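P800 reaction center core protein (Heliobacterium modesticaldum, PDB 5V8K) forms the core of a homodimeric photosynthetic reaction center, holding bacteriochlorophyll g pigments and a [4Fe-4S] cluster for light-driven electron transfer. Local coordinates at residues A[260-272]-A[448-460]. Residues are numbered along the deposited sequence; the frame is centred on the assembly and turned at random.
Sequences VKQAILGHLVMGI and SLQVIAPAWFYID. With CA (calcium ion), chain B; GBF (Bacteriochlorophyll g), chain D.
Lys-261, Leu-265, Val-269 and Ile-272 have their CA atoms nearest those of Asp-460, Trp-456, Ile-452 and Ser-448 in turn, as the 260-272 segment of helix 258-291 and helix 449-459 run antiparallel, their axes approaching to 10.5 Å at 165°. Ile-452 packs as a knob into the hole formed by Leu-265, Leu-268, Val-269 and Ile-272. Beside it, Leu-268 CD2 meets Ala-455 CB at 3.9 Å. The Trp-456 indole lies between Leu-265 CD2 and Asp-460 CB on opposite faces, while Lys-261 O approaches its edge at CZ3 (3.6 Å). With CG anti to the carbonyl carbon and a bend at chi3 (-72°), Lys-261 passes Ile-459 CG2 and forms a salt bridge from NZ to Asp-460 OD1 (2.8 Å). This carboxylate is shared: OD2 binds calcium at 2.4 Å and is hydrogen-bonded to Tyr-505 OH, and OD1 accepts a hydrogen bond from a calcium-bound water. A methionine in place of Lys-261 would probably leave OD1 without its cationic mate and the buried carboxylate less firmly oriented toward the metal. Lys-261 NZ also hydrogen-bonds Ser-495, and a second water, Gln-509 OE1 and Leu-597 O complete the calcium site. Within the buried transmembrane bundle, helix 200-224 covers Ile-264, helix 376-401 covers Val-451, and helix 575-599 packs against Gln-262 and Trp-456.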
loop_
_atom_site.group_PDB
_atom_site.type_symbol
_atom_site.label_atom_id
_atom_site.label_comp_id
_atom_site.label_asym_id
_atom_site.label_seq_id
_atom_site.Cartn_x
_atom_site.Cartn_y
_atom_site.Cartn_z
ATOM N N VAL A 260 -23.673 -7.610 15.706
ATOM C CA VAL A 260 -24.107 -8.411 14.573
ATOM C C VAL A 260 -23.114 -8.250 13.416
ATOM O O VAL A 260 -22.713 -9.220 12.768
ATOM C CB VAL A 260 -25.525 -8.025 14.134
ATOM C CG1 VAL A 260 -25.993 -8.965 13.022
ATOM C CG2 VAL A 260 -26.495 -8.049 15.277
ATOM N N LYS A 261 -22.733 -7.016 13.123
ATOM C CA LYS A 261 -21.827 -6.794 12.004
ATOM C C LYS A 261 -20.421 -7.315 12.276
ATOM O O LYS A 261 -19.728 -7.681 11.323
ATOM C CB LYS A 261 -21.825 -5.317 11.628
ATOM C CG LYS A 261 -23.124 -4.941 11.015
ATOM C CD LYS A 261 -23.217 -3.489 10.654
ATOM C CE LYS A 261 -23.339 -2.640 11.846
ATOM N NZ LYS A 261 -23.392 -1.207 11.505
ATOM N N GLN A 262 -19.999 -7.420 13.541
ATOM C CA GLN A 262 -18.737 -8.106 13.831
ATOM C C GLN A 262 -18.842 -9.591 13.503
ATOM O O GLN A 262 -17.939 -10.165 12.878
ATOM C CB GLN A 262 -18.332 -7.915 15.288
ATOM C CG GLN A 262 -17.789 -6.535 15.592
ATOM C CD GLN A 262 -17.727 -6.220 17.099
ATOM O OE1 GLN A 262 -17.505 -7.099 17.925
ATOM N NE2 GLN A 262 -17.887 -4.962 17.440
ATOM N N ALA A 263 -19.957 -10.217 13.864
ATOM C CA ALA A 263 -20.157 -11.619 13.526
ATOM C C ALA A 263 -20.222 -11.817 12.019
ATOM O O ALA A 263 -19.719 -12.813 11.484
ATOM C CB ALA A 263 -21.433 -12.131 14.156
ATOM N N ILE A 264 -20.863 -10.885 11.327
ATOM C CA ILE A 264 -20.996 -10.957 9.876
ATOM C C ILE A 264 -19.626 -10.887 9.222
ATOM O O ILE A 264 -19.301 -11.676 8.334
ATOM C CB ILE A 264 -21.920 -9.831 9.378
ATOM C CG1 ILE A 264 -23.358 -10.189 9.711
ATOM C CG2 ILE A 264 -21.756 -9.607 7.858
ATOM C CD1 ILE A 264 -24.317 -9.078 9.480
ATOM N N LEU A 265 -18.804 -9.941 9.654
ATOM C CA LEU A 265 -17.495 -9.799 9.059
ATOM C C LEU A 265 -16.671 -11.048 9.291
ATOM O O LEU A 265 -16.007 -11.525 8.369
ATOM C CB LEU A 265 -16.798 -8.552 9.581
ATOM C CG LEU A 265 -15.409 -8.279 8.987
ATOM C CD1 LEU A 265 -15.431 -8.134 7.416
ATOM C CD2 LEU A 265 -14.830 -7.061 9.619
ATOM N N GLY A 266 -16.753 -11.631 10.498
ATOM C CA GLY A 266 -16.074 -12.890 10.747
ATOM C C GLY A 266 -16.504 -14.001 9.814
ATOM O O GLY A 266 -15.665 -14.748 9.307
ATOM N N HIS A 267 -17.805 -14.120 9.554
ATOM C CA HIS A 267 -18.290 -15.221 8.722
ATOM C C HIS A 267 -18.073 -14.963 7.229
ATOM O O HIS A 267 -17.882 -15.913 6.469
ATOM C CB HIS A 267 -19.758 -15.494 9.009
ATOM C CG HIS A 267 -19.971 -16.161 10.330
ATOM N ND1 HIS A 267 -19.940 -15.473 11.521
ATOM C CD2 HIS A 267 -20.132 -17.467 10.656
ATOM C CE1 HIS A 267 -20.109 -16.321 12.524
ATOM N NE2 HIS A 267 -20.205 -17.536 12.025
ATOM N N LEU A 268 -18.089 -13.701 6.808
ATOM C CA LEU A 268 -17.727 -13.355 5.441
ATOM C C LEU A 268 -16.281 -13.724 5.143
ATOM O O LEU A 268 -15.976 -14.337 4.111
ATOM C CB LEU A 268 -17.952 -11.856 5.236
ATOM C CG LEU A 268 -17.413 -11.264 3.974
ATOM C CD1 LEU A 268 -18.028 -12.003 2.803
ATOM C CD2 LEU A 268 -17.701 -9.770 3.961
ATOM N N VAL A 269 -15.422 -13.321 6.044
ATOM C CA VAL A 269 -14.005 -13.535 5.851
ATOM C C VAL A 269 -13.663 -15.062 5.885
ATOM O O VAL A 269 -12.991 -15.602 5.035
ATOM C CB VAL A 269 -13.077 -12.793 6.855
ATOM C CG1 VAL A 269 -11.637 -13.211 6.690
ATOM C CG2 VAL A 269 -13.255 -11.285 6.806
ATOM N N MET A 270 -14.207 -15.762 6.864
ATOM C CA MET A 270 -13.912 -17.192 7.015
ATOM C C MET A 270 -14.508 -17.965 5.829
ATOM O O MET A 270 -13.997 -18.960 5.399
ATOM C CB MET A 270 -14.415 -17.835 8.345
ATOM C CG MET A 270 -13.736 -17.351 9.599
ATOM S SD MET A 270 -12.088 -18.008 9.701
ATOM C CE MET A 270 -11.883 -18.225 11.437
ATOM N N GLY A 271 -15.671 -17.548 5.394
ATOM C CA GLY A 271 -16.293 -18.198 4.249
ATOM C C GLY A 271 -15.455 -18.052 2.987
ATOM O O GLY A 271 -15.242 -19.018 2.257
ATOM N N ILE A 272 -14.924 -16.859 2.746
ATOM C CA ILE A 272 -14.064 -16.653 1.584
ATOM C C ILE A 272 -12.839 -17.550 1.694
ATOM O O ILE A 272 -12.372 -18.138 0.707
ATOM C CB ILE A 272 -13.646 -15.180 1.471
ATOM C CG1 ILE A 272 -14.851 -14.284 1.121
ATOM C CG2 ILE A 272 -12.520 -14.998 0.463
ATOM C CD1 ILE A 272 -15.508 -14.550 -0.178
ATOM N N SER A 448 -9.615 -11.601 -3.437
ATOM C CA SER A 448 -10.861 -11.728 -2.673
ATOM C C SER A 448 -11.166 -10.477 -1.875
ATOM O O SER A 448 -12.305 -10.298 -1.435
ATOM C CB SER A 448 -10.821 -12.944 -1.735
ATOM O OG SER A 448 -9.998 -12.705 -0.589
ATOM N N LEU A 449 -10.184 -9.609 -1.683
ATOM C CA LEU A 449 -10.459 -8.296 -1.118
ATOM C C LEU A 449 -11.423 -7.463 -1.951
ATOM O O LEU A 449 -12.056 -6.559 -1.386
ATOM C CB LEU A 449 -9.171 -7.499 -0.924
ATOM C CG LEU A 449 -8.225 -8.175 0.067
ATOM C CD1 LEU A 449 -6.907 -7.459 0.131
ATOM C CD2 LEU A 449 -8.836 -8.238 1.477
ATOM N N GLN A 450 -11.551 -7.728 -3.265
ATOM C CA GLN A 450 -12.572 -7.059 -4.060
ATOM C C GLN A 450 -13.986 -7.558 -3.787
ATOM O O GLN A 450 -14.949 -6.958 -4.286
ATOM C CB GLN A 450 -12.237 -7.231 -5.554
ATOM C CG GLN A 450 -11.021 -6.484 -5.960
ATOM C CD GLN A 450 -11.063 -5.106 -5.407
ATOM O OE1 GLN A 450 -10.402 -4.804 -4.424
ATOM N NE2 GLN A 450 -11.921 -4.275 -5.983
ATOM N N VAL A 451 -14.128 -8.639 -3.034
ATOM C CA VAL A 451 -15.419 -9.067 -2.504
ATOM C C VAL A 451 -15.630 -8.528 -1.085
ATOM O O VAL A 451 -16.652 -7.909 -0.781
ATOM C CB VAL A 451 -15.519 -10.611 -2.535
ATOM C CG1 VAL A 451 -16.823 -11.076 -1.961
ATOM C CG2 VAL A 451 -15.319 -11.152 -3.967
ATOM N N ILE A 452 -14.630 -8.717 -0.222
ATOM C CA ILE A 452 -14.778 -8.408 1.188
ATOM C C ILE A 452 -14.961 -6.906 1.411
ATOM O O ILE A 452 -15.821 -6.488 2.183
ATOM C CB ILE A 452 -13.579 -8.971 1.974
ATOM C CG1 ILE A 452 -13.640 -10.502 1.917
ATOM C CG2 ILE A 452 -13.611 -8.525 3.462
ATOM C CD1 ILE A 452 -12.325 -11.201 2.282
ATOM N N ALA A 453 -14.162 -6.075 0.745
ATOM C CA ALA A 453 -14.198 -4.652 1.077
ATOM C C ALA A 453 -15.510 -4.005 0.658
ATOM O O ALA A 453 -16.191 -3.417 1.522
ATOM C CB ALA A 453 -12.996 -3.940 0.463
ATOM N N PRO A 454 -15.956 -4.101 -0.587
ATOM C CA PRO A 454 -17.259 -3.522 -0.922
ATOM C C PRO A 454 -18.411 -4.101 -0.110
ATOM O O PRO A 454 -19.386 -3.398 0.170
ATOM C CB PRO A 454 -17.420 -3.864 -2.421
ATOM C CG PRO A 454 -16.156 -4.371 -2.840
ATOM C CD PRO A 454 -15.358 -4.807 -1.746
ATOM N N ALA A 455 -18.378 -5.401 0.171
ATOM C CA ALA A 455 -19.414 -6.003 0.992
ATOM C C ALA A 455 -19.440 -5.356 2.375
ATOM O O ALA A 455 -20.502 -4.969 2.862
ATOM C CB ALA A 455 -19.191 -7.498 1.105
ATOM N N TRP A 456 -18.272 -5.156 2.981
ATOM C CA TRP A 456 -18.219 -4.537 4.298
ATOM C C TRP A 456 -18.703 -3.091 4.253
ATOM O O TRP A 456 -19.534 -2.674 5.080
ATOM C CB TRP A 456 -16.801 -4.612 4.886
ATOM C CG TRP A 456 -16.780 -3.775 6.147
ATOM C CD1 TRP A 456 -16.206 -2.566 6.288
ATOM C CD2 TRP A 456 -17.459 -4.048 7.382
ATOM N NE1 TRP A 456 -16.479 -2.048 7.539
ATOM C CE2 TRP A 456 -17.248 -2.944 8.231
ATOM C CE3 TRP A 456 -18.238 -5.106 7.846
ATOM C CZ2 TRP A 456 -17.776 -2.878 9.544
ATOM C CZ3 TRP A 456 -18.768 -5.044 9.147
ATOM C CH2 TRP A 456 -18.525 -3.944 9.975
ATOM N N PHE A 457 -18.188 -2.301 3.311
ATOM C CA PHE A 457 -18.627 -0.917 3.194
ATOM C C PHE A 457 -20.137 -0.845 3.010
ATOM O O PHE A 457 -20.801 -0.034 3.659
ATOM C CB PHE A 457 -17.886 -0.208 2.067
ATOM C CG PHE A 457 -16.398 -0.033 2.325
ATOM C CD1 PHE A 457 -15.921 0.393 3.555
ATOM C CD2 PHE A 457 -15.474 -0.342 1.332
ATOM C CE1 PHE A 457 -14.536 0.525 3.766
ATOM C CE2 PHE A 457 -14.147 -0.192 1.529
ATOM C CZ PHE A 457 -13.664 0.222 2.743
ATOM N N TYR A 458 -20.713 -1.746 2.215
ATOM C CA TYR A 458 -22.164 -1.740 2.059
ATOM C C TYR A 458 -22.863 -2.062 3.380
ATOM O O TYR A 458 -23.797 -1.359 3.800
ATOM C CB TYR A 458 -22.582 -2.724 0.975
ATOM C CG TYR A 458 -24.067 -2.840 0.857
ATOM C CD1 TYR A 458 -24.794 -1.903 0.148
ATOM C CD2 TYR A 458 -24.751 -3.881 1.438
ATOM C CE1 TYR A 458 -26.173 -1.977 0.056
ATOM C CE2 TYR A 458 -26.129 -3.977 1.333
ATOM C CZ TYR A 458 -26.839 -3.003 0.661
ATOM O OH TYR A 458 -28.230 -3.070 0.546
ATOM N N ILE A 459 -22.435 -3.142 4.033
ATOM C CA ILE A 459 -23.121 -3.632 5.223
ATOM C C ILE A 459 -23.054 -2.599 6.346
ATOM O O ILE A 459 -23.994 -2.447 7.119
ATOM C CB ILE A 459 -22.517 -4.995 5.623
ATOM C CG1 ILE A 459 -23.081 -6.088 4.712
ATOM C CG2 ILE A 459 -22.758 -5.324 7.112
ATOM C CD1 ILE A 459 -22.302 -7.396 4.796
ATOM N N ASP A 460 -21.961 -1.870 6.440
ATOM C CA ASP A 460 -21.835 -0.850 7.458
ATOM C C ASP A 460 -22.497 0.471 7.072
ATOM O O ASP A 460 -22.232 1.467 7.739
ATOM C CB ASP A 460 -20.374 -0.571 7.788
ATOM C CG ASP A 460 -20.146 -0.373 9.303
ATOM O OD1 ASP A 460 -20.928 -0.890 10.112
ATOM O OD2 ASP A 460 -19.190 0.332 9.661
HETATM CA CA CA B . -18.506 0.837 11.932
HETATM MG MG GBF D . -8.080 -1.606 -5.312
HETATM C CHA GBF D . -7.324 1.610 -4.128
HETATM C CHB GBF D . -10.283 -0.233 -7.361
HETATM C CHC GBF D . -7.985 -4.617 -7.009
HETATM C CHD GBF D . -5.370 -2.817 -3.364
HETATM N NA GBF D . -8.771 0.253 -5.607
HETATM C C1A GBF D . -8.544 1.438 -4.965
HETATM C C2A GBF D . -9.396 2.656 -5.281
HETATM C C3A GBF D . -10.307 2.034 -6.344
HETATM C C4A GBF D . -9.773 0.582 -6.417
HETATM C CMA GBF D . -11.741 2.106 -5.862
HETATM C CAA GBF D . -8.767 3.954 -5.813
HETATM C CBA GBF D . -9.803 5.077 -5.788
HETATM C CGA GBF D . -10.267 5.367 -7.214
HETATM O O1A GBF D . -9.828 4.795 -8.215
HETATM O O2A GBF D . -11.183 6.459 -7.370
HETATM N NB GBF D . -8.959 -2.285 -7.003
HETATM C C1B GBF D . -9.941 -1.649 -7.667
HETATM C C2B GBF D . -10.452 -2.501 -8.667
HETATM C C3B GBF D . -9.774 -3.709 -8.536
HETATM C C4B GBF D . -8.877 -3.539 -7.466
HETATM C CMB GBF D . -11.547 -2.145 -9.616
HETATM C CAB GBF D . -9.961 -4.974 -9.265
HETATM C CBB GBF D . -10.944 -5.300 -10.023
HETATM N NC GBF D . -6.851 -3.271 -5.294
HETATM C C1C GBF D . -7.052 -4.437 -5.898
HETATM C C2C GBF D . -6.366 -5.744 -5.588
HETATM C C3C GBF D . -5.662 -5.054 -4.488
HETATM C C4C GBF D . -5.962 -3.707 -4.347
HETATM C CMC GBF D . -7.317 -6.860 -5.229
HETATM C CAC GBF D . -4.711 -5.722 -3.579
HETATM C CBC GBF D . -4.257 -7.196 -3.650
HETATM N ND GBF D . -6.739 -0.932 -4.021
HETATM C C1D GBF D . -5.696 -1.388 -3.364
HETATM C C2D GBF D . -4.689 -0.425 -2.619
HETATM C C3D GBF D . -5.489 0.658 -2.997
HETATM C C4D GBF D . -6.645 0.417 -3.777
HETATM C CMD GBF D . -3.453 -0.702 -1.834
HETATM C CAD GBF D . -5.556 2.087 -2.672
HETATM O OBD GBF D . -4.653 2.898 -2.236
HETATM C CBD GBF D . -6.705 2.734 -3.397
HETATM C CGD GBF D . -7.586 3.444 -2.392
HETATM O O1D GBF D . -8.649 3.021 -1.941
HETATM O O2D GBF D . -7.105 4.700 -1.862
HETATM C CED GBF D . -7.796 5.302 -0.780
HETATM C C1 GBF D . -11.617 6.850 -8.664
HETATM C C2 GBF D . -10.574 7.686 -9.327
HETATM C C3 GBF D . -10.708 9.018 -9.407
HETATM C C4 GBF D . -11.888 9.688 -8.759
HETATM C C5 GBF D . -9.651 9.835 -10.092
HETATM C C6 GBF D . -10.134 10.467 -11.407
HETATM C C7 GBF D . -10.321 9.390 -12.463
HETATM C C8 GBF D . -9.834 9.458 -13.712
HETATM C C9 GBF D . -8.997 10.590 -14.177
HETATM C C10 GBF D . -10.056 8.313 -14.661
HETATM C C11 GBF D . -9.138 7.206 -14.176
HETATM C C12 GBF D . -7.735 7.625 -14.489
HETATM C C13 GBF D . -6.719 7.464 -13.642
HETATM C C14 GBF D . -5.386 7.910 -14.106
HETATM C C15 GBF D . -6.866 6.900 -12.284
HETATM O O HOH W 1 -9.876 -2.442 -3.656
HETATM O O HOH W 2 -20.011 -1.103 12.489
HETATM O O HOH W 3 -20.524 2.045 11.890
#